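PDB 6DR3: penicillin-binding protein activator LpoA from Escherichia coli, which stimulates the transpeptidase activity of PBP1a and is essential to that enzyme's role in peptidoglycan synthesis, and is represented here by its amino-terminal domain. Local coordinates for residues T32-Q37 and Q62-A67; S153-E158 and D177-W182; Q173-L178 and M211-L216. All coordinates share one frame; numbering follows the deposited sequence.

In the fold
This amino-terminal domain of LpoA is an all-helical chain with TPR-like motifs, and the three contacts sample its two ends. Contact 1 comes first along the chain, where helix 30-47 meets the loop that leads into helix 66-82. Contacts 2 and 3 lie on the other side of the chain's centre, with centres about 47 Å and 42 Å from that of contact 1. Those two are close neighbours, about 10 Å between centres, because both use helix 170-185, their segments overlapping at Asp177 and Leu178. Helix 170-185 meets the end of helix 138-153 and the turn after it in contact 2, and the loop and start of helix 214-217 in contact 3, so these contacts join helices to the ends and connections of other helices.

Contact 1 (T32-Q37 and Q62-A67); sequences TRINWQ and QELNDA
Ile34 is the residue of helix 30-47 that meets the loop 62-65, and it does so with two of its methyl groups. Chi1 of -70° puts CG1 beside the backbone N and leaves CG2 anti to it; that CG2 lies 3.6 Å from CD2 of Leu64. CD1, at the far end of the other branch, is 4.0 Å from that same Leu64 CD2 and also 4.0 Å from the carbonyl O of Glu63. One leucine methyl thus sits against both arms of the isoleucine, the two side chains crossing obliquely. Glu63 is the centre of an inverse gamma turn, with a weak bond from Leu64 N to Gln62 O (3.2 Å).

One residue on, Asn35 joins the two helices directly: its OD1 accepts a hydrogen bond from Gln68 NE2, just past the second segment, while its ND2 donates to Asp4. Gln68 also has its backbone N capped by Asn65 OD1 at the start of helix 66-82. No hydrogen bond passes between 32-37 and 62-67; a small aliphatic patch packs helix 30-47 on the lead-in to helix 66-82 in this TPR-like, all-helical domain, and the directional link between the two helices comes from Asn35 and Gln68, one step beyond the patch.

Contact 2 (S153-E158 and D177-W182); sequences SSMTQE and DLQRVW
Gln179 reaches from helix 170-185 to the end of helix 138-153 and the turn after it. With CG anti to the backbone N (chi1 -172°) and the chain extended beyond, its amide arrives beside Met155, whose side chain it crosses at about a right angle. The firmer bond of NE2 goes to the carbonyl O of Leu152; toward Met155 SD there is a weak N-H...S bond, 3.7 Å long with an angle of 158°. NE2 is equally close, 3.7 Å, to Met155 CB, so the amide end butts against the flank of the methionine chain.

A turn later Trp182 meets Ser153. CB of the serine sits over one face of the indole, 4.0 Å from the centroid of the six-membered ring and 15° off its normal, a CH-pi contact. The Ser153 carbonyl O approaches the outer carbons of that ring, 3.4 Å from Trp182 CH2. Ser153 OG bonds back to Trp149 O in its own helix. The indole also packs edge-to-face with Trp149 and makes a cation-pi contact with Arg186.

Helix 170-185 therefore grips a helix end in two ways: an amide takes up the carbonyl of Leu152, which lies in the last turn of helix 138-153, and an aromatic face covers the CB of Ser153. The sulfur bond, being weak, is a supplement to these.

Contact 3 (Q173-L178 and M211-L216); sequences QGWLDL and MLPTQL
Leu178 and Leu216 meet methyl to methyl, CD2 of the first lying 4.0 Å from CD1 of the second. They approach tip to tip across a wide separation: the CA atoms of these two residues, the nearest pair of the contact, are still 10.7 Å apart. Leu178 covers its share of that gap by holding CG anti to the backbone N (chi1 -177°), which sends the side chain out from helix 170-185 toward Leu216 in the short helix 214-217. Trp199 of helix 189-202 lies against the same leucine.

Pro213 makes the second touch. Its CG comes up at the edge of the Trp175 indole, near the ring plane, 4.0 Å from Trp175 CZ3 and 4.2 Å from Trp175 CH2. The pyrrolidine therefore meets the rim of the six-membered ring and does not stack on its face. Chi1 of -83° with chi2 of 118° turns that rim of Trp175 toward the proline. On the Trp175 side Leu152 of helix 138-153 packs against the indole, and Pro213 rests on Trp149 of that same helix, so helix 138-153 borders both partners.

Pro213 also occupies the N-cap position of the short helix 214-217, and its carbonyl O accepts a hydrogen bond from Leu216 N at 2.9 Å. That turn brings Pro213 and Leu216 together to face helix 170-185. Asp146 of helix 138-153 also holds its start, OD1 taking up Thr214 N and the backbone O taking up Gln215 NE2.

Between 173-178 and 211-216 themselves there are no hydrogen bonds. The join is purely apolar, two separate touches of methyl and ring carbon at ordinary van der Waals distance, and the polar bonds to Asp146, which probably steady the loop, run to helix 138-153.

Contact 1 (T32-Q37 and Q62-A67)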
loop_
_atom_site.group_PDB
_atom_site.type_symbol
_atom_site.label_atom_id
_atom_site.label_comp_id
_atom_site.label_asym_id
_atom_site.label_seq_id
_atom_site.Cartn_x
_atom_site.Cartn_y
_atom_site.Cartn_z
ATOM N N THR A 32 2.393 -3.243 -27.958
ATOM C CA THR A 32 1.922 -4.446 -27.280
ATOM C C THR A 32 3.063 -5.120 -26.530
ATOM O O THR A 32 2.898 -5.552 -25.384
ATOM C CB THR A 32 1.297 -5.407 -28.294
ATOM O OG1 THR A 32 0.234 -4.745 -28.990
ATOM C CG2 THR A 32 0.745 -6.649 -27.604
ATOM N N ARG A 33 4.235 -5.203 -27.163
ATOM C CA ARG A 33 5.390 -5.820 -26.519
ATOM C C ARG A 33 5.870 -4.990 -25.335
ATOM O O ARG A 33 6.218 -5.543 -24.284
ATOM C CB ARG A 33 6.512 -6.003 -27.541
ATOM C CG ARG A 33 7.723 -6.757 -27.018
ATOM C CD ARG A 33 8.876 -6.689 -28.001
ATOM N NE ARG A 33 10.016 -7.492 -27.565
ATOM C CZ ARG A 33 10.190 -8.778 -27.854
ATOM N NH1 ARG A 33 9.298 -9.435 -28.586
ATOM N NH2 ARG A 33 11.264 -9.413 -27.408
ATOM N N ILE A 34 5.894 -3.663 -25.481
ATOM C CA ILE A 34 6.317 -2.802 -24.378
ATOM C C ILE A 34 5.423 -3.016 -23.166
ATOM O O ILE A 34 5.903 -3.101 -22.029
ATOM C CB ILE A 34 6.327 -1.325 -24.822
ATOM C CG1 ILE A 34 7.462 -1.081 -25.821
ATOM C CG2 ILE A 34 6.470 -0.391 -23.613
ATOM C CD1 ILE A 34 7.441 0.299 -26.452
ATOM N N ASN A 35 4.110 -3.097 -23.383
ATOM C CA ASN A 35 3.190 -3.282 -22.268
ATOM C C ASN A 35 3.464 -4.597 -21.546
ATOM O O ASN A 35 3.536 -4.636 -20.313
ATOM C CB ASN A 35 1.745 -3.222 -22.767
ATOM C CG ASN A 35 1.353 -1.836 -23.242
ATOM O OD1 ASN A 35 1.911 -0.833 -22.794
ATOM N ND2 ASN A 35 0.388 -1.774 -24.152
ATOM N N TRP A 36 3.617 -5.689 -22.302
ATOM C CA TRP A 36 3.980 -6.961 -21.685
ATOM C C TRP A 36 5.314 -6.849 -20.959
ATOM O O TRP A 36 5.490 -7.411 -19.871
ATOM C CB TRP A 36 4.043 -8.069 -22.737
ATOM C CG TRP A 36 2.705 -8.525 -23.262
ATOM C CD1 TRP A 36 2.305 -8.554 -24.566
ATOM C CD2 TRP A 36 1.600 -9.026 -22.495
ATOM N NE1 TRP A 36 1.025 -9.040 -24.660
ATOM C CE2 TRP A 36 0.567 -9.334 -23.403
ATOM C CE3 TRP A 36 1.384 -9.242 -21.129
ATOM C CZ2 TRP A 36 -0.662 -9.848 -22.992
ATOM C CZ3 TRP A 36 0.161 -9.753 -20.723
ATOM C CH2 TRP A 36 -0.846 -10.050 -21.651
ATOM N N GLN A 37 6.267 -6.121 -21.547
ATOM C CA GLN A 37 7.572 -5.956 -20.918
ATOM C C GLN A 37 7.452 -5.217 -19.593
ATOM O O GLN A 37 8.070 -5.609 -18.596
ATOM C CB GLN A 37 8.514 -5.216 -21.868
ATOM C CG GLN A 37 9.932 -5.069 -21.349
ATOM C CD GLN A 37 10.866 -4.489 -22.391
ATOM O OE1 GLN A 37 10.481 -4.293 -23.543
ATOM N NE2 GLN A 37 12.100 -4.210 -21.992
ATOM N N GLN A 62 13.396 3.634 -25.653
ATOM C CA GLN A 62 13.375 5.040 -25.269
ATOM C C GLN A 62 12.057 5.702 -25.649
ATOM O O GLN A 62 11.608 6.625 -24.960
ATOM C CB GLN A 62 14.548 5.778 -25.917
ATOM C CG GLN A 62 15.915 5.309 -25.437
ATOM C CD GLN A 62 17.058 6.003 -26.157
ATOM O OE1 GLN A 62 17.079 6.076 -27.386
ATOM N NE2 GLN A 62 18.015 6.517 -25.393
ATOM N N GLU A 63 11.420 5.242 -26.727
ATOM C CA GLU A 63 10.174 5.830 -27.221
ATOM C C GLU A 63 8.996 5.162 -26.519
ATOM O O GLU A 63 8.443 4.171 -26.994
ATOM C CB GLU A 63 10.072 5.680 -28.733
ATOM C CG GLU A 63 10.712 6.809 -29.527
ATOM C CD GLU A 63 10.664 6.569 -31.025
ATOM O OE1 GLU A 63 10.619 5.391 -31.441
ATOM O OE2 GLU A 63 10.664 7.560 -31.788
ATOM N N LEU A 64 8.606 5.716 -25.375
ATOM C CA LEU A 64 7.432 5.273 -24.637
ATOM C C LEU A 64 6.353 6.347 -24.697
ATOM O O LEU A 64 6.653 7.543 -24.730
ATOM C CB LEU A 64 7.781 4.977 -23.176
ATOM C CG LEU A 64 8.917 3.983 -22.920
ATOM C CD1 LEU A 64 9.332 4.025 -21.457
ATOM C CD2 LEU A 64 8.504 2.573 -23.317
ATOM N N ASN A 65 5.092 5.920 -24.717
ATOM C CA ASN A 65 4.012 6.888 -24.606
ATOM C C ASN A 65 3.860 7.322 -23.148
ATOM O O ASN A 65 4.475 6.759 -22.240
ATOM C CB ASN A 65 2.702 6.320 -25.163
ATOM C CG ASN A 65 2.155 5.163 -24.347
ATOM O OD1 ASN A 65 2.288 5.118 -23.125
ATOM N ND2 ASN A 65 1.517 4.218 -25.030
ATOM N N ASP A 66 3.028 8.341 -22.925
ATOM C CA ASP A 66 2.943 8.934 -21.592
ATOM C C ASP A 66 2.503 7.909 -20.557
ATOM O O ASP A 66 3.040 7.872 -19.443
ATOM C CB ASP A 66 1.987 10.126 -21.601
ATOM C CG ASP A 66 2.410 11.202 -22.579
ATOM O OD1 ASP A 66 3.039 10.859 -23.602
ATOM O OD2 ASP A 66 2.121 12.390 -22.320
ATOM N N ALA A 67 1.532 7.064 -20.905
ATOM C CA ALA A 67 1.074 6.044 -19.969
ATOM C C ALA A 67 2.186 5.052 -19.653
ATOM O O ALA A 67 2.365 4.652 -18.495
ATOM C CB ALA A 67 -0.147 5.323 -20.539
#

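Contact 2 (S153-E158 and D177-W182)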
loop_
_atom_site.group_PDB
_atom_site.type_symbol
_atom_site.label_atom_id
_atom_site.label_comp_id
_atom_site.label_asym_id
_atom_site.label_seq_id
_atom_site.Cartn_x
_atom_site.Cartn_y
_atom_site.Cartn_z
ATOM N N SER A 153 -0.597 0.623 18.107
ATOM C CA SER A 153 -0.362 -0.027 19.390
ATOM C C SER A 153 1.117 -0.144 19.733
ATOM O O SER A 153 1.443 -0.465 20.881
ATOM C CB SER A 153 -1.003 -1.417 19.399
ATOM O OG SER A 153 -0.500 -2.222 18.348
ATOM N N SER A 154 2.011 0.097 18.775
ATOM C CA SER A 154 3.441 0.117 19.052
ATOM C C SER A 154 3.905 1.436 19.650
ATOM O O SER A 154 5.042 1.514 20.124
ATOM C CB SER A 154 4.229 -0.162 17.770
ATOM O OG SER A 154 4.126 -1.526 17.396
ATOM N N MET A 155 3.064 2.466 19.639
ATOM C CA MET A 155 3.429 3.741 20.230
ATOM C C MET A 155 3.149 3.738 21.728
ATOM O O MET A 155 2.368 2.933 22.244
ATOM C CB MET A 155 2.652 4.886 19.580
ATOM C CG MET A 155 2.906 5.071 18.100
ATOM S SD MET A 155 2.042 6.528 17.488
ATOM C CE MET A 155 2.440 6.464 15.744
ATOM N N THR A 156 3.800 4.660 22.424
ATOM C CA THR A 156 3.512 4.930 23.822
ATOM C C THR A 156 2.534 6.094 23.922
ATOM O O THR A 156 2.334 6.851 22.968
ATOM C CB THR A 156 4.795 5.252 24.595
ATOM O OG1 THR A 156 5.347 6.486 24.120
ATOM C CG2 THR A 156 5.822 4.137 24.419
ATOM N N GLN A 157 1.912 6.224 25.096
ATOM C CA GLN A 157 0.993 7.333 25.325
ATOM C C GLN A 157 1.673 8.671 25.059
ATOM O O GLN A 157 1.073 9.576 24.467
ATOM C CB GLN A 157 0.456 7.280 26.757
ATOM C CG GLN A 157 -0.271 5.987 27.102
ATOM C CD GLN A 157 -0.679 5.918 28.563
ATOM O OE1 GLN A 157 -0.454 6.855 29.328
ATOM N NE2 GLN A 157 -1.279 4.799 28.956
ATOM N N GLU A 158 2.930 8.812 25.484
ATOM C CA GLU A 158 3.658 10.058 25.263
ATOM C C GLU A 158 3.901 10.295 23.777
ATOM O O GLU A 158 3.653 11.391 23.263
ATOM C CB GLU A 158 4.984 10.035 26.023
ATOM C CG GLU A 158 4.838 10.056 27.536
ATOM C CD GLU A 158 6.176 10.124 28.247
ATOM O OE1 GLU A 158 7.217 10.138 27.558
ATOM O OE2 GLU A 158 6.187 10.164 29.496
ATOM N N ASP A 177 -8.339 7.914 18.137
ATOM C CA ASP A 177 -9.304 7.737 19.214
ATOM C C ASP A 177 -9.344 6.286 19.679
ATOM O O ASP A 177 -9.384 6.016 20.884
ATOM C CB ASP A 177 -10.690 8.193 18.762
ATOM C CG ASP A 177 -11.669 8.291 19.912
ATOM O OD1 ASP A 177 -11.686 9.338 20.590
ATOM O OD2 ASP A 177 -12.410 7.315 20.148
ATOM N N LEU A 178 -9.328 5.336 18.740
ATOM C CA LEU A 178 -9.304 3.929 19.125
ATOM C C LEU A 178 -8.011 3.586 19.849
ATOM O O LEU A 178 -8.010 2.783 20.790
ATOM C CB LEU A 178 -9.480 3.042 17.893
ATOM C CG LEU A 178 -9.543 1.531 18.139
ATOM C CD1 LEU A 178 -10.710 1.167 19.047
ATOM C CD2 LEU A 178 -9.643 0.779 16.821
ATOM N N GLN A 179 -6.896 4.178 19.414
ATOM C CA GLN A 179 -5.636 4.024 20.133
ATOM C C GLN A 179 -5.802 4.391 21.603
ATOM O O GLN A 179 -5.354 3.661 22.494
ATOM C CB GLN A 179 -4.562 4.892 19.475
ATOM C CG GLN A 179 -3.158 4.687 20.017
ATOM C CD GLN A 179 -2.168 5.681 19.435
ATOM O OE1 GLN A 179 -2.453 6.875 19.344
ATOM N NE2 GLN A 179 -1.004 5.190 19.027
ATOM N N ARG A 180 -6.452 5.527 21.873
ATOM C CA ARG A 180 -6.666 5.950 23.254
ATOM C C ARG A 180 -7.572 4.976 23.996
ATOM O O ARG A 180 -7.330 4.661 25.167
ATOM C CB ARG A 180 -7.258 7.359 23.289
ATOM C CG ARG A 180 -6.230 8.469 23.160
ATOM C CD ARG A 180 -6.264 9.392 24.369
ATOM N NE ARG A 180 -6.006 8.677 25.616
ATOM C CZ ARG A 180 -6.075 9.227 26.826
ATOM N NH1 ARG A 180 -6.396 10.507 26.963
ATOM N NH2 ARG A 180 -5.823 8.494 27.902
ATOM N N VAL A 181 -8.632 4.500 23.339
ATOM C CA VAL A 181 -9.465 3.461 23.936
ATOM C C VAL A 181 -8.600 2.286 24.362
ATOM O O VAL A 181 -8.813 1.686 25.424
ATOM C CB VAL A 181 -10.568 3.028 22.949
ATOM C CG1 VAL A 181 -11.336 1.819 23.478
ATOM C CG2 VAL A 181 -11.521 4.185 22.681
ATOM N N TRP A 182 -7.601 1.944 23.542
ATOM C CA TRP A 182 -6.714 0.838 23.879
ATOM C C TRP A 182 -5.819 1.187 25.063
ATOM O O TRP A 182 -5.642 0.371 25.975
ATOM C CB TRP A 182 -5.873 0.449 22.664
ATOM C CG TRP A 182 -4.967 -0.709 22.930
ATOM C CD1 TRP A 182 -5.336 -2.006 23.144
ATOM C CD2 TRP A 182 -3.539 -0.679 23.009
ATOM N NE1 TRP A 182 -4.225 -2.786 23.354
ATOM C CE2 TRP A 182 -3.108 -1.994 23.275
ATOM C CE3 TRP A 182 -2.583 0.332 22.881
ATOM C CZ2 TRP A 182 -1.762 -2.324 23.417
ATOM C CZ3 TRP A 182 -1.245 0.002 23.021
ATOM C CH2 TRP A 182 -0.849 -1.314 23.286
#

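Contact 3 (Q173-L178 and M211-L216)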
loop_
_atom_site.group_PDB
_atom_site.type_symbol
_atom_site.label_atom_id
_atom_site.label_comp_id
_atom_site.label_asym_id
_atom_site.label_seq_id
_atom_site.Cartn_x
_atom_site.Cartn_y
_atom_site.Cartn_z
ATOM N N GLN A 173 -7.993 10.757 12.787
ATOM C CA GLN A 173 -8.513 11.115 14.101
ATOM C C GLN A 173 -9.260 9.945 14.727
ATOM O O GLN A 173 -9.115 9.674 15.923
ATOM C CB GLN A 173 -9.430 12.335 13.994
ATOM C CG GLN A 173 -9.902 12.862 15.344
ATOM C CD GLN A 173 -10.916 13.982 15.225
ATOM O OE1 GLN A 173 -11.545 14.163 14.182
ATOM N NE2 GLN A 173 -11.079 14.746 16.300
ATOM N N GLY A 174 -10.065 9.239 13.930
ATOM C CA GLY A 174 -10.761 8.072 14.446
ATOM C C GLY A 174 -9.809 6.979 14.887
ATOM O O GLY A 174 -10.024 6.333 15.915
ATOM N N TRP A 175 -8.743 6.751 14.114
ATOM C CA TRP A 175 -7.751 5.754 14.499
ATOM C C TRP A 175 -7.074 6.131 15.809
ATOM O O TRP A 175 -6.872 5.278 16.680
ATOM C CB TRP A 175 -6.708 5.590 13.395
ATOM C CG TRP A 175 -7.120 4.666 12.289
ATOM C CD1 TRP A 175 -7.294 4.987 10.973
ATOM C CD2 TRP A 175 -7.405 3.267 12.400
ATOM N NE1 TRP A 175 -7.667 3.875 10.259
ATOM C CE2 TRP A 175 -7.744 2.805 11.112
ATOM C CE3 TRP A 175 -7.407 2.359 13.463
ATOM C CZ2 TRP A 175 -8.081 1.478 10.859
ATOM C CZ3 TRP A 175 -7.743 1.042 13.209
ATOM C CH2 TRP A 175 -8.074 0.614 11.919
ATOM N N LEU A 176 -6.712 7.407 15.964
ATOM C CA LEU A 176 -6.077 7.847 17.199
ATOM C C LEU A 176 -7.035 7.766 18.379
ATOM O O LEU A 176 -6.596 7.564 19.516
ATOM C CB LEU A 176 -5.551 9.274 17.037
ATOM C CG LEU A 176 -4.438 9.448 15.998
ATOM C CD1 LEU A 176 -4.107 10.919 15.818
ATOM C CD2 LEU A 176 -3.192 8.664 16.391
ATOM N N ASP A 177 -8.339 7.914 18.137
ATOM C CA ASP A 177 -9.304 7.737 19.214
ATOM C C ASP A 177 -9.344 6.286 19.679
ATOM O O ASP A 177 -9.384 6.016 20.884
ATOM C CB ASP A 177 -10.690 8.193 18.762
ATOM C CG ASP A 177 -11.669 8.291 19.912
ATOM O OD1 ASP A 177 -11.686 9.338 20.590
ATOM O OD2 ASP A 177 -12.410 7.315 20.148
ATOM N N LEU A 178 -9.328 5.336 18.740
ATOM C CA LEU A 178 -9.304 3.929 19.125
ATOM C C LEU A 178 -8.011 3.586 19.849
ATOM O O LEU A 178 -8.010 2.783 20.790
ATOM C CB LEU A 178 -9.480 3.042 17.893
ATOM C CG LEU A 178 -9.543 1.531 18.139
ATOM C CD1 LEU A 178 -10.710 1.167 19.047
ATOM C CD2 LEU A 178 -9.643 0.779 16.821
ATOM N N MET A 211 -14.352 -3.221 9.821
ATOM C CA MET A 211 -13.467 -4.379 9.692
ATOM C C MET A 211 -12.413 -4.249 10.796
ATOM O O MET A 211 -11.353 -3.657 10.593
ATOM C CB MET A 211 -12.844 -4.428 8.304
ATOM C CG MET A 211 -12.203 -5.750 7.934
ATOM S SD MET A 211 -11.534 -5.755 6.253
ATOM C CE MET A 211 -13.008 -5.485 5.271
ATOM N N LEU A 212 -12.727 -4.804 11.962
ATOM C CA LEU A 212 -11.905 -4.570 13.140
ATOM C C LEU A 212 -10.512 -5.165 12.945
ATOM O O LEU A 212 -10.371 -6.221 12.316
ATOM C CB LEU A 212 -12.557 -5.182 14.380
ATOM C CG LEU A 212 -13.700 -4.395 15.019
ATOM C CD1 LEU A 212 -14.404 -5.254 16.057
ATOM C CD2 LEU A 212 -13.181 -3.111 15.651
ATOM N N PRO A 213 -9.467 -4.526 13.465
ATOM C CA PRO A 213 -8.144 -5.152 13.445
ATOM C C PRO A 213 -8.201 -6.548 14.052
ATOM O O PRO A 213 -8.795 -6.754 15.114
ATOM C CB PRO A 213 -7.284 -4.202 14.282
ATOM C CG PRO A 213 -7.963 -2.883 14.170
ATOM C CD PRO A 213 -9.429 -3.185 14.079
ATOM N N THR A 214 -7.589 -7.504 13.356
ATOM C CA THR A 214 -7.557 -8.881 13.838
ATOM C C THR A 214 -7.040 -8.953 15.269
ATOM O O THR A 214 -7.509 -9.772 16.069
ATOM C CB THR A 214 -6.688 -9.729 12.907
ATOM O OG1 THR A 214 -7.268 -9.740 11.596
ATOM C CG2 THR A 214 -6.561 -11.163 13.419
ATOM N N GLN A 215 -6.072 -8.101 15.611
ATOM C CA GLN A 215 -5.462 -8.159 16.935
ATOM C C GLN A 215 -6.471 -7.839 18.029
ATOM O O GLN A 215 -6.311 -8.291 19.168
ATOM C CB GLN A 215 -4.276 -7.196 17.007
ATOM C CG GLN A 215 -3.226 -7.409 15.919
ATOM C CD GLN A 215 -3.462 -6.540 14.694
ATOM O OE1 GLN A 215 -4.598 -6.361 14.252
ATOM N NE2 GLN A 215 -2.384 -5.991 14.143
ATOM N N LEU A 216 -7.510 -7.069 17.710
ATOM C CA LEU A 216 -8.519 -6.704 18.696
ATOM C C LEU A 216 -9.684 -7.681 18.750
ATOM O O LEU A 216 -10.417 -7.696 19.746
ATOM C CB LEU A 216 -9.052 -5.296 18.406
ATOM C CG LEU A 216 -8.019 -4.172 18.529
ATOM C CD1 LEU A 216 -8.602 -2.843 18.071
ATOM C CD2 LEU A 216 -7.503 -4.068 19.958
#